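Local coordinates for extracellular solute-binding protein, family 5 (Chelativorans sp., PDB 6WM6) that binds EDTA and other aminopolycarboxylates in the periplasm, probably for delivery to an ABC transporter, at residues D365-G373 with D515-P526; F52-V63 with N70-L78. One frame throughout, in Å; residues are numbered along the deposited sequence.

Contact 1 (D365-G373 with D515-P526); sequences DRRGARGYG and DELAMDYAALFP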
loop_
_atom_site.group_PDB
_atom_site.type_symbol
_atom_site.label_atom_id
_atom_site.label_comp_id
_atom_site.label_asym_id
_atom_site.label_seq_id
_atom_site.Cartn_x
_atom_site.Cartn_y
_atom_site.Cartn_z
ATOM N N ASP A 365 -1.101 7.895 -20.331
ATOM C CA ASP A 365 0.246 8.461 -20.172
ATOM C C ASP A 365 0.160 9.993 -20.260
ATOM O O ASP A 365 0.544 10.643 -21.238
ATOM C CB ASP A 365 1.232 7.889 -21.182
ATOM C CG ASP A 365 2.645 8.393 -20.936
ATOM O OD1 ASP A 365 2.854 9.035 -19.889
ATOM O OD2 ASP A 365 3.524 8.137 -21.783
ATOM N N ARG A 366 -0.348 10.578 -19.182
ATOM C CA ARG A 366 -0.462 12.024 -19.057
ATOM C C ARG A 366 0.900 12.680 -18.850
ATOM O O ARG A 366 1.090 13.847 -19.220
ATOM C CB ARG A 366 -1.441 12.333 -17.928
ATOM C CG ARG A 366 -2.832 11.818 -18.293
ATOM C CD ARG A 366 -3.956 12.037 -17.242
ATOM N NE ARG A 366 -5.187 11.527 -17.841
ATOM C CZ ARG A 366 -5.789 10.384 -17.522
ATOM N NH1 ARG A 366 -5.373 9.650 -16.509
ATOM N NH2 ARG A 366 -6.838 9.985 -18.221
ATOM N N ARG A 367 1.854 11.940 -18.296
ATOM C CA ARG A 367 3.246 12.374 -18.183
ATOM C C ARG A 367 3.849 12.649 -19.558
ATOM O O ARG A 367 4.313 13.760 -19.846
ATOM C CB ARG A 367 3.998 11.247 -17.454
ATOM C CG ARG A 367 5.478 11.468 -17.197
ATOM C CD ARG A 367 6.100 10.199 -16.608
ATOM N NE ARG A 367 6.332 9.171 -17.607
ATOM C CZ ARG A 367 7.019 8.066 -17.406
ATOM N NH1 ARG A 367 7.518 7.798 -16.220
ATOM N NH2 ARG A 367 7.233 7.216 -18.411
ATOM N N GLY A 368 3.824 11.647 -20.434
ATOM C CA GLY A 368 4.406 11.801 -21.757
ATOM C C GLY A 368 3.651 12.774 -22.629
ATOM O O GLY A 368 4.252 13.433 -23.478
ATOM N N ALA A 369 2.340 12.894 -22.428
ATOM C CA ALA A 369 1.553 13.847 -23.192
ATOM C C ALA A 369 2.063 15.270 -22.998
ATOM O O ALA A 369 1.870 16.127 -23.864
ATOM C CB ALA A 369 0.085 13.773 -22.787
ATOM N N ARG A 370 2.713 15.545 -21.882
ATOM C CA ARG A 370 3.240 16.865 -21.552
ATOM C C ARG A 370 4.716 16.989 -21.834
ATOM O O ARG A 370 5.300 18.036 -21.541
ATOM C CB ARG A 370 2.949 17.153 -20.073
ATOM C CG ARG A 370 1.479 17.462 -19.852
ATOM C CD ARG A 370 0.996 17.212 -18.412
ATOM N NE ARG A 370 -0.413 17.586 -18.346
ATOM C CZ ARG A 370 -1.414 16.857 -18.834
ATOM N NH1 ARG A 370 -1.184 15.645 -19.318
ATOM N NH2 ARG A 370 -2.643 17.350 -18.805
ATOM N N GLY A 371 5.328 15.966 -22.415
ATOM C CA GLY A 371 6.748 15.956 -22.685
ATOM C C GLY A 371 7.603 15.553 -21.518
ATOM O O GLY A 371 8.837 15.512 -21.646
ATOM N N TYR A 372 7.006 15.262 -20.369
ATOM C CA TYR A 372 7.800 14.842 -19.229
ATOM C C TYR A 372 8.368 13.453 -19.496
ATOM O O TYR A 372 7.690 12.577 -20.052
ATOM C CB TYR A 372 6.965 14.794 -17.952
ATOM C CG TYR A 372 6.165 16.030 -17.579
ATOM C CD1 TYR A 372 6.466 17.299 -18.079
ATOM C CD2 TYR A 372 5.096 15.919 -16.704
ATOM C CE1 TYR A 372 5.700 18.404 -17.723
ATOM C CE2 TYR A 372 4.338 17.001 -16.343
ATOM C CZ TYR A 372 4.643 18.243 -16.847
ATOM O OH TYR A 372 3.843 19.317 -16.498
ATOM N N GLY A 373 9.603 13.234 -19.085
ATOM C CA GLY A 373 10.224 11.922 -19.236
ATOM C C GLY A 373 10.723 11.611 -20.630
ATOM O O GLY A 373 11.142 10.479 -20.879
ATOM N N ASP A 515 -6.260 14.141 -12.636
ATOM C CA ASP A 515 -4.952 13.646 -13.042
ATOM C C ASP A 515 -4.313 14.591 -14.048
ATOM O O ASP A 515 -3.109 14.888 -13.963
ATOM C CB ASP A 515 -5.105 12.233 -13.610
ATOM C CG ASP A 515 -3.831 11.409 -13.618
ATOM O OD1 ASP A 515 -2.860 11.687 -12.867
ATOM O OD2 ASP A 515 -3.803 10.422 -14.383
ATOM N N GLU A 516 -5.096 15.093 -15.009
ATOM C CA GLU A 516 -4.575 16.054 -15.984
ATOM C C GLU A 516 -4.067 17.304 -15.280
ATOM O O GLU A 516 -2.955 17.772 -15.545
ATOM C CB GLU A 516 -5.673 16.422 -16.998
ATOM C CG GLU A 516 -6.256 15.248 -17.795
ATOM C CD GLU A 516 -5.442 14.787 -18.976
ATOM O OE1 GLU A 516 -4.461 15.452 -19.343
ATOM O OE2 GLU A 516 -5.811 13.736 -19.579
ATOM N N LEU A 517 -4.872 17.873 -14.385
ATOM C CA LEU A 517 -4.473 19.100 -13.685
ATOM C C LEU A 517 -3.267 18.850 -12.791
ATOM O O LEU A 517 -2.392 19.707 -12.666
ATOM C CB LEU A 517 -5.646 19.635 -12.878
ATOM C CG LEU A 517 -6.846 20.131 -13.684
ATOM C CD1 LEU A 517 -8.013 20.462 -12.766
ATOM C CD2 LEU A 517 -6.483 21.342 -14.542
ATOM N N ALA A 518 -3.212 17.710 -12.124
ATOM C CA ALA A 518 -2.072 17.412 -11.270
ATOM C C ALA A 518 -0.796 17.310 -12.095
ATOM O O ALA A 518 0.261 17.783 -11.679
ATOM C CB ALA A 518 -2.335 16.125 -10.504
ATOM N N MET A 519 -0.867 16.699 -13.277
ATOM C CA MET A 519 0.303 16.634 -14.129
ATOM C C MET A 519 0.673 17.996 -14.697
ATOM O O MET A 519 1.870 18.276 -14.849
ATOM C CB MET A 519 0.077 15.604 -15.218
ATOM C CG MET A 519 -0.034 14.187 -14.657
ATOM S SD MET A 519 1.313 13.713 -13.522
ATOM C CE MET A 519 2.589 13.881 -14.706
ATOM N N ASP A 520 -0.304 18.860 -14.971
ATOM C CA ASP A 520 0.004 20.215 -15.394
ATOM C C ASP A 520 0.886 20.924 -14.366
ATOM O O ASP A 520 1.746 21.743 -14.720
ATOM C CB ASP A 520 -1.287 21.036 -15.566
ATOM C CG ASP A 520 -2.106 20.645 -16.776
ATOM O OD1 ASP A 520 -1.601 19.970 -17.698
ATOM O OD2 ASP A 520 -3.298 21.052 -16.788
ATOM N N TYR A 521 0.667 20.651 -13.063
ATOM C CA TYR A 521 1.361 21.370 -11.997
ATOM C C TYR A 521 2.797 20.886 -11.814
ATOM O O TYR A 521 3.614 21.613 -11.241
ATOM C CB TYR A 521 0.556 21.192 -10.701
ATOM C CG TYR A 521 0.982 22.032 -9.535
ATOM C CD1 TYR A 521 0.827 23.414 -9.560
ATOM C CD2 TYR A 521 1.526 21.453 -8.396
ATOM C CE1 TYR A 521 1.229 24.205 -8.466
ATOM C CE2 TYR A 521 1.911 22.222 -7.317
ATOM C CZ TYR A 521 1.761 23.574 -7.353
ATOM O OH TYR A 521 2.167 24.337 -6.264
ATOM N N ALA A 522 3.110 19.669 -12.265
ATOM C CA ALA A 522 4.480 19.170 -12.340
ATOM C C ALA A 522 5.181 19.115 -10.986
ATOM O O ALA A 522 6.381 19.375 -10.881
ATOM C CB ALA A 522 5.307 19.970 -13.354
ATOM N N ALA A 523 4.447 18.758 -9.933
ATOM C CA ALA A 523 5.025 18.533 -8.614
ATOM C C ALA A 523 5.201 17.056 -8.273
ATOM O O ALA A 523 5.780 16.729 -7.223
ATOM C CB ALA A 523 4.193 19.230 -7.524
ATOM N N LEU A 524 4.741 16.160 -9.130
ATOM C CA LEU A 524 4.828 14.717 -8.862
ATOM C C LEU A 524 5.016 13.993 -10.190
ATOM O O LEU A 524 4.161 14.074 -11.089
ATOM C CB LEU A 524 3.587 14.230 -8.115
ATOM C CG LEU A 524 3.611 12.782 -7.643
ATOM C CD1 LEU A 524 4.728 12.549 -6.666
ATOM C CD2 LEU A 524 2.257 12.456 -6.997
ATOM N N PHE A 525 6.149 13.311 -10.319
ATOM C CA PHE A 525 6.542 12.609 -11.546
ATOM C C PHE A 525 6.492 11.111 -11.310
ATOM O O PHE A 525 7.314 10.588 -10.551
ATOM C CB PHE A 525 7.968 13.050 -11.896
ATOM C CG PHE A 525 8.563 12.393 -13.122
ATOM C CD1 PHE A 525 8.234 12.815 -14.400
ATOM C CD2 PHE A 525 9.522 11.403 -12.993
ATOM C CE1 PHE A 525 8.827 12.254 -15.513
ATOM C CE2 PHE A 525 10.090 10.811 -14.113
ATOM C CZ PHE A 525 9.751 11.245 -15.378
ATOM N N PRO A 526 5.528 10.414 -11.894
ATOM C CA PRO A 526 5.457 8.960 -11.718
ATOM C C PRO A 526 6.507 8.276 -12.568
ATOM O O PRO A 526 6.838 8.742 -13.664
ATOM C CB PRO A 526 4.041 8.620 -12.209
ATOM C CG PRO A 526 3.769 9.657 -13.311
ATOM C CD PRO A 526 4.533 10.910 -12.875
HETATM O O HOH W 1 -3.040 14.216 -21.112
#
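The folded side chain of Met519 is the bump at the centre of this contact, seated in a hollow lined by Arg366, Arg367, Arg370 and Tyr372. Bent at both outer torsions (chi2 -50°, chi3 -62°), it turns its methyl back so that CE lies 3.8 Å from Arg367 CA and equally near Tyr372 CD2, while its CB fits under one face of the Arg370 guanidinium. The Tyr372 ring slants across this sulfur-bearing knob with Arg370 CB over one face, and its hydroxyl, donating from Tyr372 OH to Met519 O at 2.8 Å, takes up a carbonyl of the last helical turn; Ala522 CB packs beside that hydroxyl. On the neighbouring side the Phe525 ring turns its edge to Tyr372 CB and Gly373, and Arg367 CD lies 3.6 Å from Phe525 CE1. Bent at chi3 (77°), Arg367 passes this ring to give NH1 to Pro526 O.

Along one flank of this knob runs a salt-bridge network. Arg370 meets Asp520 side-on, NE at 2.7 Å and NH2 at 3.0 Å from the single oxygen OD1, both from the same face of the carboxylate. Its NH2 also reaches the anti lone pair of Glu516 OE1 (2.7 Å), and NH1 is held by Arg366 O. Glu516 thus bridges two arginines, since its OE2 receives Arg366 NE from above the carboxylate plane at 2.9 Å. Arg366 NH1 goes on to Asp515 OD2, which Ser353 also binds. With Asp365 capping the short turn 366-369 and a Schellman motif at Gly371 closing it, this is a capped helical turn docked by arginines onto the acidic C-terminal end of helix 504-521, where that helix leads into strand 524-537 of a mixed sheet.

Contact 2 (F52-V63 with N70-L78); sequences FAVTRDITNWNV and NAVVRTVTL. With EDO (1,2-ethanediol), chain H; SO4 (sulfate ion), chain B.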
loop_
_atom_site.group_PDB
_atom_site.type_symbol
_atom_site.label_atom_id
_atom_site.label_comp_id
_atom_site.label_asym_id
_atom_site.label_seq_id
_atom_site.Cartn_x
_atom_site.Cartn_y
_atom_site.Cartn_z
ATOM N N PHE A 52 7.393 -17.452 8.103
ATOM C CA PHE A 52 7.389 -16.348 7.137
ATOM C C PHE A 52 8.200 -15.207 7.734
ATOM O O PHE A 52 7.909 -14.740 8.839
ATOM C CB PHE A 52 5.919 -15.950 6.924
ATOM C CG PHE A 52 5.645 -14.954 5.819
ATOM C CD1 PHE A 52 6.145 -13.668 5.862
ATOM C CD2 PHE A 52 4.819 -15.299 4.762
ATOM C CE1 PHE A 52 5.848 -12.757 4.837
ATOM C CE2 PHE A 52 4.520 -14.391 3.759
ATOM C CZ PHE A 52 5.034 -13.133 3.800
ATOM N N ALA A 53 9.204 -14.743 7.006
ATOM C CA ALA A 53 10.053 -13.668 7.494
ATOM C C ALA A 53 9.368 -12.322 7.326
ATOM O O ALA A 53 8.780 -12.047 6.276
ATOM C CB ALA A 53 11.370 -13.633 6.712
ATOM N N VAL A 54 9.470 -11.467 8.356
ATOM C CA VAL A 54 8.986 -10.087 8.272
ATOM C C VAL A 54 10.104 -9.146 8.678
ATOM O O VAL A 54 11.001 -9.526 9.433
ATOM C CB VAL A 54 7.717 -9.847 9.118
ATOM C CG1 VAL A 54 6.601 -10.767 8.627
ATOM C CG2 VAL A 54 7.995 -10.047 10.581
ATOM N N THR A 55 10.038 -7.910 8.160
ATOM C CA THR A 55 11.163 -6.980 8.193
ATOM C C THR A 55 11.096 -5.959 9.326
ATOM O O THR A 55 12.046 -5.187 9.488
ATOM C CB THR A 55 11.262 -6.224 6.858
ATOM O OG1 THR A 55 10.050 -5.500 6.626
ATOM C CG2 THR A 55 11.498 -7.188 5.698
ATOM N N ARG A 56 10.016 -5.925 10.105
ATOM C CA ARG A 56 9.902 -5.010 11.230
ATOM C C ARG A 56 9.535 -5.786 12.492
ATOM O O ARG A 56 8.844 -6.813 12.429
ATOM C CB ARG A 56 8.798 -3.958 11.001
ATOM C CG ARG A 56 8.904 -3.136 9.733
ATOM C CD ARG A 56 7.637 -2.298 9.569
ATOM N NE ARG A 56 7.640 -1.467 8.370
ATOM C CZ ARG A 56 8.082 -0.213 8.325
ATOM N NH1 ARG A 56 8.571 0.370 9.410
ATOM N NH2 ARG A 56 8.035 0.460 7.184
ATOM N N ASP A 57 9.981 -5.283 13.645
ATOM C CA ASP A 57 9.451 -5.763 14.911
ATOM C C ASP A 57 8.001 -5.299 15.058
ATOM O O ASP A 57 7.550 -4.379 14.370
ATOM C CB ASP A 57 10.299 -5.237 16.071
ATOM C CG ASP A 57 9.967 -5.894 17.413
ATOM O OD1 ASP A 57 9.366 -6.983 17.457
ATOM O OD2 ASP A 57 10.324 -5.304 18.464
ATOM N N ILE A 58 7.258 -5.970 15.935
ATOM C CA ILE A 58 5.866 -5.619 16.205
ATOM C C ILE A 58 5.825 -4.875 17.539
ATOM O O ILE A 58 6.014 -5.477 18.604
ATOM C CB ILE A 58 4.959 -6.855 16.279
ATOM C CG1 ILE A 58 5.117 -7.753 15.052
ATOM C CG2 ILE A 58 3.504 -6.406 16.454
ATOM C CD1 ILE A 58 4.701 -7.118 13.768
ATOM N N THR A 59 5.553 -3.572 17.492
ATOM C CA THR A 59 5.318 -2.781 18.693
ATOM C C THR A 59 3.898 -2.253 18.779
ATOM O O THR A 59 3.520 -1.699 19.814
ATOM C CB THR A 59 6.301 -1.599 18.764
ATOM O OG1 THR A 59 6.212 -0.833 17.566
ATOM C CG2 THR A 59 7.720 -2.128 18.927
ATOM N N ASN A 60 3.109 -2.431 17.731
ATOM C CA ASN A 60 1.717 -1.997 17.670
ATOM C C ASN A 60 0.986 -3.070 16.876
ATOM O O ASN A 60 1.411 -3.420 15.777
ATOM C CB ASN A 60 1.618 -0.624 16.988
ATOM C CG ASN A 60 0.212 -0.048 17.024
ATOM O OD1 ASN A 60 -0.765 -0.706 16.617
ATOM N ND2 ASN A 60 0.095 1.186 17.462
ATOM N N TRP A 61 -0.086 -3.607 17.452
ATOM C CA TRP A 61 -0.804 -4.737 16.913
ATOM C C TRP A 61 -2.082 -4.323 16.204
ATOM O O TRP A 61 -2.839 -5.198 15.771
ATOM C CB TRP A 61 -1.146 -5.729 18.026
ATOM C CG TRP A 61 0.063 -6.382 18.582
ATOM C CD1 TRP A 61 0.843 -5.924 19.607
ATOM C CD2 TRP A 61 0.633 -7.615 18.144
ATOM N NE1 TRP A 61 1.877 -6.802 19.825
ATOM C CE2 TRP A 61 1.771 -7.843 18.937
ATOM C CE3 TRP A 61 0.300 -8.545 17.154
ATOM C CZ2 TRP A 61 2.573 -8.973 18.774
ATOM C CZ3 TRP A 61 1.093 -9.657 16.999
ATOM C CH2 TRP A 61 2.218 -9.862 17.802
ATOM N N ASN A 62 -2.311 -3.021 16.052
ATOM C CA ASN A 62 -3.555 -2.477 15.516
ATOM C C ASN A 62 -3.245 -1.811 14.181
ATOM O O ASN A 62 -2.837 -0.645 14.126
ATOM C CB ASN A 62 -4.143 -1.500 16.535
ATOM C CG ASN A 62 -5.410 -0.841 16.062
ATOM O OD1 ASN A 62 -5.860 -1.023 14.913
ATOM N ND2 ASN A 62 -6.023 -0.057 16.970
ATOM N N VAL A 63 -3.467 -2.545 13.095
ATOM C CA VAL A 63 -3.076 -2.065 11.768
ATOM C C VAL A 63 -3.832 -0.812 11.369
ATOM O O VAL A 63 -3.391 -0.075 10.476
ATOM C CB VAL A 63 -3.236 -3.189 10.724
ATOM C CG1 VAL A 63 -4.688 -3.418 10.364
ATOM C CG2 VAL A 63 -2.401 -2.874 9.485
ATOM N N ASN A 70 1.238 -0.542 8.675
ATOM C CA ASN A 70 2.313 -0.920 7.765
ATOM C C ASN A 70 2.090 -2.375 7.351
ATOM O O ASN A 70 1.284 -3.106 7.950
ATOM C CB ASN A 70 3.700 -0.675 8.367
ATOM C CG ASN A 70 3.997 -1.551 9.556
ATOM O OD1 ASN A 70 3.926 -2.788 9.482
ATOM N ND2 ASN A 70 4.366 -0.933 10.671
ATOM N N ALA A 71 2.809 -2.796 6.311
ATOM C CA ALA A 71 2.563 -4.114 5.738
ATOM C C ALA A 71 2.941 -5.249 6.691
ATOM O O ALA A 71 2.375 -6.346 6.590
ATOM C CB ALA A 71 3.330 -4.268 4.418
ATOM N N VAL A 72 3.879 -5.041 7.605
ATOM C CA VAL A 72 4.234 -6.089 8.555
ATOM C C VAL A 72 3.086 -6.354 9.527
ATOM O O VAL A 72 2.673 -7.507 9.745
ATOM C CB VAL A 72 5.542 -5.756 9.294
ATOM C CG1 VAL A 72 5.803 -6.756 10.405
ATOM C CG2 VAL A 72 6.693 -5.729 8.303
ATOM N N VAL A 73 2.564 -5.296 10.159
ATOM C CA VAL A 73 1.448 -5.484 11.081
ATOM C C VAL A 73 0.257 -6.069 10.335
ATOM O O VAL A 73 -0.480 -6.913 10.861
ATOM C CB VAL A 73 1.110 -4.154 11.785
ATOM C CG1 VAL A 73 -0.051 -4.340 12.754
ATOM C CG2 VAL A 73 2.333 -3.626 12.515
ATOM N N ARG A 74 0.028 -5.617 9.112
ATOM C CA ARG A 74 -1.087 -6.133 8.327
ATOM C C ARG A 74 -0.906 -7.623 8.075
ATOM O O ARG A 74 -1.843 -8.412 8.249
ATOM C CB ARG A 74 -1.186 -5.336 7.021
ATOM C CG ARG A 74 -2.569 -5.299 6.418
ATOM C CD ARG A 74 -2.664 -4.324 5.235
ATOM N NE ARG A 74 -2.338 -2.954 5.615
ATOM C CZ ARG A 74 -1.283 -2.269 5.194
ATOM N NH1 ARG A 74 -0.410 -2.786 4.363
ATOM N NH2 ARG A 74 -1.109 -1.034 5.640
ATOM N N THR A 75 0.294 -8.031 7.658
ATOM C CA THR A 75 0.572 -9.440 7.380
ATOM C C THR A 75 0.394 -10.307 8.620
ATOM O O THR A 75 -0.228 -11.374 8.564
ATOM C CB THR A 75 1.989 -9.573 6.810
ATOM O OG1 THR A 75 2.007 -8.967 5.510
ATOM C CG2 THR A 75 2.420 -11.020 6.657
ATOM N N VAL A 76 0.935 -9.869 9.749
ATOM C CA VAL A 76 0.925 -10.693 10.957
ATOM C C VAL A 76 -0.462 -10.800 11.567
ATOM O O VAL A 76 -0.776 -11.786 12.233
ATOM C CB VAL A 76 1.949 -10.131 11.957
ATOM C CG1 VAL A 76 1.811 -10.785 13.302
ATOM C CG2 VAL A 76 3.359 -10.318 11.414
ATOM N N THR A 77 -1.315 -9.795 11.394
ATOM C CA THR A 77 -2.644 -9.810 12.010
ATOM C C THR A 77 -3.755 -10.208 11.050
ATOM O O THR A 77 -4.859 -10.515 11.520
ATOM C CB THR A 77 -2.993 -8.502 12.751
ATOM O OG1 THR A 77 -3.074 -7.374 11.866
ATOM C CG2 THR A 77 -1.972 -8.209 13.844
ATOM N N LEU A 78 -3.506 -10.259 9.743
ATOM C CA LEU A 78 -4.514 -10.806 8.829
ATOM C C LEU A 78 -5.036 -12.176 9.247
ATOM O O LEU A 78 -6.246 -12.427 9.062
ATOM C CB LEU A 78 -4.014 -10.814 7.376
ATOM C CG LEU A 78 -4.259 -9.531 6.604
ATOM C CD1 LEU A 78 -3.431 -9.555 5.327
ATOM C CD2 LEU A 78 -5.732 -9.295 6.293
HETATM C C1 EDO H . 7.090 -8.856 5.064
HETATM O O1 EDO H . 7.890 -7.878 5.750
HETATM C C2 EDO H . 5.613 -8.483 5.157
HETATM O O2 EDO H . 5.225 -7.708 4.015
HETATM S S SO4 B . 4.572 0.230 4.156
HETATM O O1 SO4 B . 3.643 -0.888 4.341
HETATM O O2 SO4 B . 5.856 -0.117 4.743
HETATM O O3 SO4 B . 4.738 0.503 2.701
HETATM O O4 SO4 B . 4.029 1.409 4.820
HETATM O O HOH W 2 5.931 -2.415 12.905
HETATM O O HOH W 3 -4.381 -5.349 13.473
#
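Trp61 turns its ring edge to Thr77 CG2, and Val76 CG1 comes in obliquely, 3.9 Å from Trp61 CZ3; Ile58 CG2 of the same loop sits over the centre of one ring face, and Phe227 meets the ring edge-to-face. Arg56 passes over Asn70, planes 17° apart, with Asn70 CB over one guanidinium face, the amide CG 3.7 Å from Arg56 CD, and Val72 CG2 and a sulfate oxygen at the guanidinium edge. Val72 points both methyls into the loop, CG1 to Ile58 CD1 at 3.6 Å and CG2 to Arg56 CG at 3.7 Å. Val73 nestles against Asn60 O. Asn70, with CG between its backbone N and carbonyl carbon (chi1 66°), curls OD1 back to cap the helix by accepting from Val73 N at 2.9 Å, while ND2 reaches Asp57 O through a water. An alanine here would remove the amide: Val73 N would probably lose its capping acceptor, and a gap is likely to open beside Arg56 CD and NE. No direct hydrogen bond joins the segments: aliphatic packing, chiefly of valines, holds helix 71-77 to strand 52-54 and the loop after it. Ala71 N and, weakly, Arg56 NH2 bond one sulfate, probably from the crystallisation liquor, consistent with an anion-friendly helix start.

Both contacts are largely buried, yet they lie on opposite sides of the chain's centre, about 35 Å apart between centres and about 19 Å between nearest atoms, and they share no helix or strand. Contact 1 is the more peripheral, about 22 Å from the chain centre against 13 Å for contact 2, and joins parts of the chain 142 residues apart; contact 2 joins near neighbours in sequence. The chemistry differs too. At 365-373 with 515-526, charged pairs flank a methionine on one side and aromatic rings on the other; at 52-63 with 70-78, aliphatic packing dominates, on the edge strand 49-54 of a mixed sheet, against helix 71-77. Each has an acid or amide capping a short helix, but only contact 2 has a bound sulfate at its helix start.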